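Local coordinates for thiamine-phosphate synthase (Pyrococcus furiosus, PDB 1XI3), which probably condenses a thiazole phosphate with a pyrimidine pyrophosphate to form thiamine monophosphate, releasing diphosphate, with magnesium as cofactor, at residues Leu17-Asp22 with Lys201-Leu206; Arg33-Leu36 with Ala42-Met45. All blocks are in the same frame, centred on the assembly; numbering follows the deposited sequence. Where two conformers were deposited one is given.

How the contacts relate
Contacts 1 and 2 lie on the outside of one parallel beta barrel, their centres about 7 Å apart, and both are buried. Contact 1 joins the first strand to the last helix, 199-214; contact 2, nested within the chain closed by contact 1, joins helix 28-37 to the second strand. Probable backbone bonds link strand 17-20 and the residue just after it to strand 42-45: V19 O lies 2.9 Å from Q44 N, and T21 N 2.9 Å from Q44 O. The helices meet where T203 CG2 packs 3.3 Å from A35 O. The V19 side chain is about 7 Å from those of Q44 and I190, residues of the predicted pyrimidine and thiazole phosphate sites.

Contact 1 (Leu17-Asp22 with Lys201-Leu206); sequences LYVITD and KATEEL
L17 has the largest share of this contact, spreading its two methyls over the inner side of helix 199-214. L17 CD1 rests 3.9 Å from L206 CB, the two leucine side chains crossing at about a right angle. L17 CD2 turns to T203, coming 3.6 Å from T203 CG2 and 3.5 Å from T203 O. The leucine reaches this far because CG stands opposite the backbone N (chi1 -176°), extending the side chain from the strand to the helix. V19, two residues on, faces the same way but touches lightly, V19 CG2 lying 4.5 Å from T203 CG2.

The polar part is settled inside the helix. The same rotamer of T203 puts OG1 on the carbonyl of V199, one turn earlier, and CG2 toward L17. What crosses the interface is van der Waals packing, including a methyl against the T203 carbonyl O.

Strand 17-20 and helix 201-206 run roughly antiparallel, at 152°, with their axes 10.1 Å apart at closest. Helix 191-194 fills in beside them, V193 touching V19, T203 and L206, while I187 of the last strand meets both L17 and L206. First strand, last strand and C-terminal helix thus pack together where the barrel closes, the layered arrangement of a TIM barrel.

Contact 2 (Arg33-Leu36 with Ala42-Met45); sequences REAL and AIQM
Strand 17-20, helix 28-37 and strand 42-45 form the first beta-alpha-beta unit of the TIM barrel, and this contact is where its helix settles on its second strand. I43 is the strand residue that does the touching; A35 and L36 receive it from the helix. The closest pair is I43 CG1 and L36 CD2, 3.9 Å apart, with the two side chains crossing at a slant. The side chain of L36 does not leave the backbone toward the strand, but its branched end comes nearer and brings CD2 against the isoleucine. On A35 the touch is lighter: the bond to its CB points toward the strand, and A35 CB lies 4.5 Å from I43 CD1. I43 places CG1 beside its own backbone N (chi1 -63°), and from there the ethyl arm runs out to the helix, with CG1 meeting the leucine and CD1 the alanine.

Neighbouring elements complete the layer. V19 of the first strand touches both A35 and I43, while helix 52-68 adds L65 against L36 and T66 against I43. On the adjoining residue Q44, the side chain bonds through NE2 to Y18 OH; Q44 and M45 are predicted to bind the pyrimidine pyrophosphate.

The side-chain atoms that meet across this interface are aliphatic carbons, one pair at van der Waals spacing and one looser. Dispersion and exclusion of water act here, with no directional bond between these segments, and the shapes of I43, A35 and L36 contribute to how helix and strand sit together.

Contact 1 (Leu17-Asp22 with Lys201-Leu206)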
# COMPACT_ATOMS: atom_id res chain seq x y z
N LEU A 17 14.71 -18.69 -11.92
CA LEU A 17 15.69 -17.80 -11.33
C LEU A 17 14.98 -16.48 -11.03
O LEU A 17 14.76 -15.65 -11.90
CB LEU A 17 16.91 -17.58 -12.24
CG LEU A 17 18.01 -16.72 -11.61
CD1 LEU A 17 18.54 -17.25 -10.22
CD2 LEU A 17 19.19 -16.54 -12.56
N TYR A 18 14.68 -16.33 -9.74
CA TYR A 18 13.80 -15.31 -9.23
C TYR A 18 14.67 -14.30 -8.45
O TYR A 18 15.23 -14.62 -7.43
CB TYR A 18 12.80 -16.03 -8.31
CG TYR A 18 11.61 -15.25 -7.82
CD1 TYR A 18 10.33 -15.58 -8.25
CD2 TYR A 18 11.76 -14.22 -6.91
CE1 TYR A 18 9.20 -14.87 -7.80
CE2 TYR A 18 10.62 -13.48 -6.45
CZ TYR A 18 9.37 -13.81 -6.90
OH TYR A 18 8.26 -13.12 -6.44
N VAL A 19 14.82 -13.10 -8.99
CA VAL A 19 15.72 -12.09 -8.44
C VAL A 19 14.89 -10.97 -7.78
O VAL A 19 13.97 -10.40 -8.39
CB VAL A 19 16.65 -11.49 -9.53
CG1 VAL A 19 17.43 -10.31 -9.02
CG2 VAL A 19 17.60 -12.55 -10.02
N ILE A 20 15.27 -10.62 -6.55
CA ILE A 20 14.54 -9.67 -5.75
C ILE A 20 15.42 -8.44 -5.54
O ILE A 20 16.61 -8.54 -5.26
CB ILE A 20 14.15 -10.29 -4.39
CG1 ILE A 20 13.28 -11.57 -4.59
CG2 ILE A 20 13.44 -9.24 -3.52
CD1 ILE A 20 13.05 -12.38 -3.37
N THR A 21 14.82 -7.26 -5.68
CA THR A 21 15.57 -6.01 -5.52
C THR A 21 15.96 -5.75 -4.08
O THR A 21 15.33 -6.25 -3.17
CB THR A 21 14.78 -4.75 -6.03
OG1 THR A 21 13.67 -4.45 -5.18
CG2 THR A 21 14.36 -4.92 -7.52
N ASP A 22 16.99 -4.93 -3.88
CA ASP A 22 17.32 -4.43 -2.55
C ASP A 22 18.12 -3.17 -2.67
O ASP A 22 19.33 -3.21 -2.90
CB ASP A 22 18.09 -5.49 -1.75
CG ASP A 22 18.33 -5.07 -0.30
OD1 ASP A 22 18.01 -3.91 0.06
OD2 ASP A 22 18.77 -5.93 0.50
N LYS A 201 26.85 -10.88 -14.28
CA LYS A 201 27.66 -12.08 -14.23
C LYS A 201 27.19 -13.03 -13.14
O LYS A 201 27.17 -14.23 -13.33
CB LYS A 201 29.14 -11.72 -14.04
CG LYS A 201 30.07 -12.93 -14.17
N ALA A 202 26.82 -12.47 -12.00
CA ALA A 202 26.34 -13.27 -10.87
C ALA A 202 25.07 -13.98 -11.26
O ALA A 202 24.87 -15.14 -10.90
CB ALA A 202 26.11 -12.38 -9.66
N THR A 203 24.19 -13.28 -11.97
CA THR A 203 22.92 -13.85 -12.42
C THR A 203 23.15 -14.93 -13.49
O THR A 203 22.56 -16.00 -13.43
CB THR A 203 21.99 -12.73 -12.96
OG1 THR A 203 21.92 -11.67 -12.00
CG2 THR A 203 20.63 -13.28 -13.26
N GLU A 204 24.05 -14.66 -14.44
CA GLU A 204 24.43 -15.65 -15.45
C GLU A 204 24.88 -16.97 -14.83
O GLU A 204 24.47 -18.05 -15.28
CB GLU A 204 25.55 -15.14 -16.34
CG GLU A 204 25.08 -14.19 -17.41
CD GLU A 204 26.22 -13.70 -18.29
OE1 GLU A 204 26.21 -12.49 -18.64
OE2 GLU A 204 27.12 -14.55 -18.63
N GLU A 205 25.73 -16.86 -13.81
CA GLU A 205 26.25 -18.04 -13.11
C GLU A 205 25.14 -18.86 -12.47
O GLU A 205 25.09 -20.07 -12.57
CB GLU A 205 27.20 -17.62 -12.01
CG GLU A 205 28.49 -16.97 -12.48
CD GLU A 205 29.34 -16.44 -11.33
OE1 GLU A 205 28.94 -16.59 -10.14
OE2 GLU A 205 30.41 -15.86 -11.62
N LEU A 206 24.23 -18.17 -11.80
CA LEU A 206 23.13 -18.85 -11.17
C LEU A 206 22.22 -19.45 -12.19
O LEU A 206 21.73 -20.55 -12.00
CB LEU A 206 22.38 -17.88 -10.23
CG LEU A 206 23.14 -17.62 -8.93
CD1 LEU A 206 22.67 -16.30 -8.23
CD2 LEU A 206 23.05 -18.79 -7.98

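Contact 2 (Arg33-Leu36 with Ala42-Met45)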
# COMPACT_ATOMS: atom_id res chain seq x y z
N ARG A 33 17.96 -4.25 -14.76
CA ARG A 33 18.42 -4.36 -16.15
C ARG A 33 19.54 -5.41 -16.29
O ARG A 33 19.47 -6.30 -17.16
CB ARG A 33 18.84 -3.01 -16.73
CG ARG A 33 19.23 -3.12 -18.23
CD ARG A 33 19.59 -1.76 -18.83
N GLU A 34 20.57 -5.29 -15.46
CA GLU A 34 21.70 -6.23 -15.44
C GLU A 34 21.26 -7.67 -15.12
O GLU A 34 21.73 -8.60 -15.74
CB GLU A 34 22.77 -5.78 -14.45
CG GLU A 34 23.52 -4.52 -14.82
CD GLU A 34 24.45 -4.08 -13.70
OE1 GLU A 34 23.98 -3.87 -12.57
OE2 GLU A 34 25.67 -3.93 -13.96
N ALA A 35 20.37 -7.85 -14.13
CA ALA A 35 19.90 -9.20 -13.79
C ALA A 35 19.12 -9.82 -14.94
O ALA A 35 19.25 -11.01 -15.23
CB ALA A 35 19.01 -9.17 -12.51
N LEU A 36 18.28 -9.02 -15.59
CA LEU A 36 17.54 -9.50 -16.76
C LEU A 36 18.52 -9.87 -17.88
O LEU A 36 18.40 -10.93 -18.48
CB LEU A 36 16.54 -8.47 -17.22
CG LEU A 36 15.31 -8.34 -16.29
CD1 LEU A 36 14.53 -7.11 -16.58
CD2 LEU A 36 14.43 -9.55 -16.36
N ALA A 42 12.30 -14.06 -13.39
CA ALA A 42 11.29 -13.34 -12.61
C ALA A 42 12.01 -12.30 -11.77
O ALA A 42 13.10 -12.53 -11.31
CB ALA A 42 10.50 -14.30 -11.71
N ILE A 43 11.35 -11.15 -11.59
CA ILE A 43 11.85 -10.07 -10.79
C ILE A 43 10.78 -9.69 -9.78
O ILE A 43 9.60 -9.62 -10.11
CB ILE A 43 12.12 -8.82 -11.66
CG1 ILE A 43 13.22 -9.09 -12.71
CG2 ILE A 43 12.49 -7.59 -10.85
CD1 ILE A 43 14.55 -9.38 -12.15
N GLN A 44 11.21 -9.47 -8.55
CA GLN A 44 10.32 -8.95 -7.52
C GLN A 44 10.87 -7.62 -7.03
O GLN A 44 12.03 -7.52 -6.56
CB GLN A 44 10.18 -9.93 -6.34
CG GLN A 44 9.26 -9.43 -5.26
CD GLN A 44 9.41 -10.23 -3.99
OE1 GLN A 44 9.90 -9.73 -2.98
NE2 GLN A 44 9.03 -11.49 -4.06
N MET A 45 10.03 -6.59 -7.12
CA MET A 45 10.30 -5.31 -6.55
C MET A 45 9.93 -5.30 -5.08
O MET A 45 8.77 -5.45 -4.73
CB MET A 45 9.50 -4.22 -7.27
CG MET A 45 9.83 -2.83 -6.81
SD MET A 45 9.02 -1.48 -7.74
CE MET A 45 7.38 -1.54 -7.07